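Local coordinates for protein peruvianin-I (Thevetia peruviana, PDB 6ORM) that probably acts as a cysteine peptidase of plant latex, although it is built on the cupin fold of germin-like proteins, at residues S94-F108 and K119-L133. Sequence-based numbering, arbitrary orientation.
Sequences SSLVMATEGEILEGF and KRLTPGDLFIIPPGL
The carbonyl oxygen A99 O takes the backbone N-H of G124 at 2.7 Å and is also approached by the CA-H of P123. Both residues belong to the type II turn T122-D125, closed by a bond from D125 N to T122 O; within it D125 OD2 receives T122 N at 2.8 Å through its anti lone pair, while OD1 bonds S40 of a second subunit. Beyond the turn, S95 and V97 form antiparallel hydrogen-bonded pairs with I129 and F127; in the facing sheet I104 and E106 pair likewise with L121 and K119. In the cupin beta-barrel, the chain passes between its two sheets at G102-E103 and T122-D125, and V97, L121, E106, F127 and I129 pack between them. E106 turns CG away from its own backbone N (chi1 -179°), which lays CG 3.4 Å from F127 CD1; a bend at chi2 (78°) then carries OE2 toward I129 CD1, while OE1 bonds T137. That same I129 CD1 also meets V97 CG2 at 3.6 Å. On the face of the 95-101 sheet turned away from V97 and F127, M98 CB touches L126 CD2 at 3.5 Å. F127 CE1 reaches the edge of the F108 ring, and P130 CD sits over the centre of one face, 3.6 Å from the centroid, in a CH-pi contact. Beside the turn, R120 NH1 donates to E103 OE1 at 2.9 Å, from above the carboxylate plane, with the two flat groups 76° apart. An alanine at E103 is likely to leave the R120 guanidinium without this countercharge and to uncover T122 CG2, against which E103 CG lies. K119 NZ pairs with D35 of the second subunit.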
loop_
_atom_site.group_PDB
_atom_site.type_symbol
_atom_site.label_atom_id
_atom_site.label_comp_id
_atom_site.label_asym_id
_atom_site.label_seq_id
_atom_site.Cartn_x
_atom_site.Cartn_y
_atom_site.Cartn_z
ATOM N N SER A 94 7.490 -8.319 8.627
ATOM C CA SER A 94 7.252 -9.049 9.861
ATOM C C SER A 94 7.763 -10.478 9.714
ATOM O O SER A 94 7.896 -11.004 8.606
ATOM C CB SER A 94 5.761 -9.073 10.203
ATOM O OG SER A 94 5.206 -7.772 10.243
ATOM N N SER A 95 8.041 -11.115 10.848
ATOM C CA SER A 95 8.448 -12.515 10.864
ATOM C C SER A 95 7.609 -13.261 11.887
ATOM O O SER A 95 7.617 -12.913 13.072
ATOM C CB SER A 95 9.938 -12.658 11.182
ATOM O OG SER A 95 10.325 -14.022 11.155
ATOM N N LEU A 96 6.895 -14.286 11.429
ATOM C CA LEU A 96 6.118 -15.168 12.289
ATOM C C LEU A 96 6.876 -16.487 12.397
ATOM O O LEU A 96 6.960 -17.246 11.425
ATOM C CB LEU A 96 4.710 -15.367 11.731
ATOM C CG LEU A 96 3.713 -16.192 12.549
ATOM C CD1 LEU A 96 3.637 -15.697 13.987
ATOM C CD2 LEU A 96 2.340 -16.145 11.896
ATOM N N VAL A 97 7.432 -16.748 13.574
ATOM C CA VAL A 97 8.284 -17.909 13.804
ATOM C C VAL A 97 7.432 -19.058 14.327
ATOM O O VAL A 97 6.621 -18.870 15.240
ATOM C CB VAL A 97 9.408 -17.571 14.800
ATOM C CG1 VAL A 97 10.153 -18.832 15.214
ATOM C CG2 VAL A 97 10.362 -16.556 14.200
ATOM N N MET A 98 7.597 -20.243 13.738
ATOM C CA MET A 98 7.020 -21.464 14.288
ATOM C C MET A 98 8.138 -22.432 14.638
ATOM O O MET A 98 8.886 -22.867 13.756
ATOM C CB MET A 98 6.044 -22.139 13.323
ATOM C CG MET A 98 5.444 -23.404 13.940
ATOM S SD MET A 98 4.059 -24.139 13.052
ATOM C CE MET A 98 4.868 -24.677 11.547
ATOM N N ALA A 99 8.236 -22.783 15.918
ATOM C CA ALA A 99 9.166 -23.810 16.360
ATOM C C ALA A 99 8.591 -25.188 16.058
ATOM O O ALA A 99 7.407 -25.444 16.286
ATOM C CB ALA A 99 9.444 -23.674 17.858
ATOM N N THR A 100 9.432 -26.069 15.515
ATOM C CA THR A 100 9.012 -27.424 15.173
ATOM C C THR A 100 9.864 -28.526 15.788
ATOM O O THR A 100 9.386 -29.663 15.874
ATOM C CB THR A 100 8.990 -27.612 13.648
ATOM O OG1 THR A 100 10.295 -27.362 13.114
ATOM C CG2 THR A 100 7.992 -26.653 13.007
ATOM N N GLU A 101 11.092 -28.241 16.215
ATOM C CA GLU A 101 11.949 -29.253 16.817
ATOM C C GLU A 101 12.845 -28.584 17.849
ATOM O O GLU A 101 13.342 -27.480 17.620
ATOM C CB GLU A 101 12.790 -29.970 15.754
ATOM C CG GLU A 101 14.017 -30.691 16.288
ATOM C CD GLU A 101 15.006 -31.040 15.191
ATOM O OE1 GLU A 101 15.888 -30.200 14.892
ATOM O OE2 GLU A 101 14.897 -32.153 14.628
ATOM N N GLY A 102 13.039 -29.252 18.985
ATOM C CA GLY A 102 13.898 -28.703 20.013
ATOM C C GLY A 102 13.221 -27.563 20.755
ATOM O O GLY A 102 11.996 -27.408 20.750
ATOM N N GLU A 103 14.048 -26.746 21.404
ATOM C CA GLU A 103 13.572 -25.636 22.217
ATOM C C GLU A 103 14.496 -24.441 22.054
ATOM O O GLU A 103 15.721 -24.588 22.047
ATOM C CB GLU A 103 13.480 -25.997 23.703
ATOM C CG GLU A 103 12.483 -27.081 24.024
ATOM C CD GLU A 103 12.351 -27.300 25.513
ATOM O OE1 GLU A 103 12.877 -26.470 26.285
ATOM O OE2 GLU A 103 11.724 -28.305 25.909
ATOM N N ILE A 104 13.900 -23.256 21.924
ATOM C CA ILE A 104 14.644 -22.043 21.627
ATOM C C ILE A 104 14.199 -20.919 22.549
ATOM O O ILE A 104 13.059 -20.888 23.024
ATOM C CB ILE A 104 14.473 -21.607 20.156
ATOM C CG1 ILE A 104 12.987 -21.483 19.810
ATOM C CG2 ILE A 104 15.168 -22.571 19.223
ATOM C CD1 ILE A 104 12.715 -21.057 18.384
ATOM N N LEU A 105 15.117 -19.986 22.795
ATOM C CA LEU A 105 14.773 -18.670 23.314
ATOM C C LEU A 105 14.639 -17.723 22.129
ATOM O O LEU A 105 15.584 -17.562 21.353
ATOM C CB LEU A 105 15.834 -18.160 24.287
ATOM C CG LEU A 105 15.794 -18.651 25.733
ATOM C CD1 LEU A 105 16.776 -17.851 26.581
ATOM C CD2 LEU A 105 14.382 -18.563 26.302
ATOM N N GLU A 106 13.463 -17.120 21.980
ATOM C CA GLU A 106 13.169 -16.206 20.885
ATOM C C GLU A 106 12.777 -14.858 21.471
ATOM O O GLU A 106 11.899 -14.790 22.335
ATOM C CB GLU A 106 12.046 -16.763 20.005
ATOM C CG GLU A 106 11.679 -15.894 18.818
ATOM C CD GLU A 106 12.658 -16.020 17.672
ATOM O OE1 GLU A 106 13.287 -17.092 17.539
ATOM O OE2 GLU A 106 12.793 -15.048 16.901
ATOM N N GLY A 107 13.426 -13.790 21.012
ATOM C CA GLY A 107 13.101 -12.466 21.511
ATOM C C GLY A 107 13.345 -11.377 20.489
ATOM O O GLY A 107 14.130 -11.542 19.552
ATOM N N PHE A 108 12.652 -10.253 20.685
ATOM C CA PHE A 108 12.900 -9.037 19.923
ATOM C C PHE A 108 12.921 -7.841 20.868
ATOM O O PHE A 108 12.372 -7.884 21.971
ATOM C CB PHE A 108 11.860 -8.831 18.803
ATOM C CG PHE A 108 10.521 -8.323 19.280
ATOM C CD1 PHE A 108 10.279 -6.963 19.415
ATOM C CD2 PHE A 108 9.493 -9.208 19.560
ATOM C CE1 PHE A 108 9.048 -6.497 19.847
ATOM C CE2 PHE A 108 8.256 -8.748 19.990
ATOM C CZ PHE A 108 8.035 -7.391 20.132
ATOM N N LYS A 119 10.601 -15.167 24.979
ATOM C CA LYS A 119 9.895 -16.339 25.471
ATOM C C LYS A 119 10.650 -17.589 25.045
ATOM O O LYS A 119 11.338 -17.600 24.019
ATOM C CB LYS A 119 8.453 -16.411 24.950
ATOM C CG LYS A 119 7.516 -15.352 25.509
ATOM C CD LYS A 119 7.287 -15.524 27.003
ATOM C CE LYS A 119 6.526 -16.800 27.314
ATOM N NZ LYS A 119 6.258 -16.942 28.775
ATOM N N ARG A 120 10.521 -18.637 25.851
ATOM C CA ARG A 120 10.994 -19.958 25.467
ATOM C C ARG A 120 9.938 -20.629 24.597
ATOM O O ARG A 120 8.753 -20.638 24.945
ATOM C CB ARG A 120 11.288 -20.801 26.708
ATOM C CG ARG A 120 11.929 -22.151 26.420
ATOM C CD ARG A 120 10.887 -23.256 26.331
ATOM N NE ARG A 120 10.094 -23.367 27.554
ATOM C CZ ARG A 120 10.262 -24.310 28.474
ATOM N NH1 ARG A 120 11.198 -25.237 28.315
ATOM N NH2 ARG A 120 9.493 -24.330 29.555
ATOM N N LEU A 121 10.366 -21.174 23.458
ATOM C CA LEU A 121 9.480 -21.838 22.511
ATOM C C LEU A 121 9.795 -23.327 22.438
ATOM O O LEU A 121 10.963 -23.726 22.450
ATOM C CB LEU A 121 9.597 -21.231 21.107
ATOM C CG LEU A 121 9.514 -19.715 20.899
ATOM C CD1 LEU A 121 9.428 -19.394 19.409
ATOM C CD2 LEU A 121 8.342 -19.111 21.645
ATOM N N THR A 122 8.742 -24.145 22.390
ATOM C CA THR A 122 8.845 -25.578 22.134
ATOM C C THR A 122 8.034 -25.889 20.874
ATOM O O THR A 122 7.288 -25.015 20.413
ATOM C CB THR A 122 8.359 -26.374 23.352
ATOM O OG1 THR A 122 6.939 -26.237 23.485
ATOM C CG2 THR A 122 9.041 -25.880 24.623
ATOM N N PRO A 123 8.149 -27.082 20.280
ATOM C CA PRO A 123 7.478 -27.337 18.995
ATOM C C PRO A 123 5.986 -27.022 19.037
ATOM O O PRO A 123 5.275 -27.415 19.965
ATOM C CB PRO A 123 7.730 -28.830 18.760
ATOM C CG PRO A 123 9.010 -29.096 19.461
ATOM C CD PRO A 123 8.966 -28.242 20.693
ATOM N N GLY A 124 5.513 -26.300 18.016
ATOM C CA GLY A 124 4.142 -25.849 17.928
ATOM C C GLY A 124 3.954 -24.382 18.254
ATOM O O GLY A 124 2.977 -23.771 17.797
ATOM N N ASP A 125 4.861 -23.814 19.048
ATOM C CA ASP A 125 4.759 -22.423 19.473
ATOM C C ASP A 125 4.935 -21.464 18.296
ATOM O O ASP A 125 5.689 -21.719 17.352
ATOM C CB ASP A 125 5.822 -22.109 20.539
ATOM C CG ASP A 125 5.372 -22.415 21.958
ATOM O OD1 ASP A 125 4.201 -22.130 22.345
ATOM O OD2 ASP A 125 6.227 -22.952 22.697
ATOM N N LEU A 126 4.230 -20.339 18.364
ATOM C CA LEU A 126 4.402 -19.253 17.415
ATOM C C LEU A 126 4.896 -18.029 18.167
ATOM O O LEU A 126 4.562 -17.826 19.337
ATOM C CB LEU A 126 3.106 -18.913 16.672
ATOM C CG LEU A 126 2.428 -20.019 15.869
ATOM C CD1 LEU A 126 1.062 -19.537 15.450
ATOM C CD2 LEU A 126 3.268 -20.398 14.660
ATOM N N PHE A 127 5.696 -17.223 17.480
ATOM C CA PHE A 127 6.214 -15.983 18.040
ATOM C C PHE A 127 6.317 -14.980 16.904
ATOM O O PHE A 127 6.860 -15.304 15.844
ATOM C CB PHE A 127 7.575 -16.210 18.708
ATOM C CG PHE A 127 8.031 -15.064 19.570
ATOM C CD1 PHE A 127 8.800 -14.042 19.037
ATOM C CD2 PHE A 127 7.703 -15.017 20.914
ATOM C CE1 PHE A 127 9.230 -12.991 19.827
ATOM C CE2 PHE A 127 8.129 -13.968 21.710
ATOM C CZ PHE A 127 8.892 -12.954 21.166
ATOM N N ILE A 128 5.794 -13.775 17.118
ATOM C CA ILE A 128 5.699 -12.761 16.071
ATOM C C ILE A 128 6.751 -11.686 16.319
ATOM O O ILE A 128 6.894 -11.188 17.442
ATOM C CB ILE A 128 4.281 -12.162 15.989
ATOM C CG1 ILE A 128 4.193 -11.149 14.844
ATOM C CG2 ILE A 128 3.849 -11.546 17.318
ATOM C CD1 ILE A 128 4.246 -11.784 13.463
ATOM N N ILE A 129 7.509 -11.361 15.279
ATOM C CA ILE A 129 8.525 -10.313 15.293
ATOM C C ILE A 129 8.026 -9.163 14.423
ATOM O O ILE A 129 7.837 -9.349 13.214
ATOM C CB ILE A 129 9.882 -10.828 14.786
ATOM C CG1 ILE A 129 10.493 -11.821 15.773
ATOM C CG2 ILE A 129 10.840 -9.671 14.529
ATOM C CD1 ILE A 129 10.892 -13.115 15.129
ATOM N N PRO A 130 7.788 -7.978 14.978
ATOM C CA PRO A 130 7.367 -6.836 14.155
ATOM C C PRO A 130 8.437 -6.472 13.141
ATOM O O PRO A 130 9.621 -6.787 13.336
ATOM C CB PRO A 130 7.159 -5.713 15.184
ATOM C CG PRO A 130 6.968 -6.417 16.489
ATOM C CD PRO A 130 7.801 -7.658 16.415
ATOM N N PRO A 131 8.063 -5.807 12.047
ATOM C CA PRO A 131 9.016 -5.590 10.947
ATOM C C PRO A 131 10.207 -4.741 11.369
ATOM O O PRO A 131 10.056 -3.699 12.012
ATOM C CB PRO A 131 8.171 -4.882 9.880
ATOM C CG PRO A 131 7.032 -4.275 10.636
ATOM C CD PRO A 131 6.738 -5.242 11.746
ATOM N N GLY A 132 11.401 -5.198 10.993
ATOM C CA GLY A 132 12.612 -4.425 11.152
ATOM C C GLY A 132 13.225 -4.449 12.533
ATOM O O GLY A 132 14.325 -3.909 12.712
ATOM N N LEU A 133 12.561 -5.055 13.515
ATOM C CA LEU A 133 13.022 -4.975 14.892
ATOM C C LEU A 133 14.101 -6.016 15.160
ATOM O O LEU A 133 14.031 -7.152 14.679
ATOM C CB LEU A 133 11.855 -5.163 15.863
ATOM C CG LEU A 133 10.767 -4.087 15.825
ATOM C CD1 LEU A 133 9.883 -4.174 17.064
ATOM C CD2 LEU A 133 11.380 -2.695 15.689
#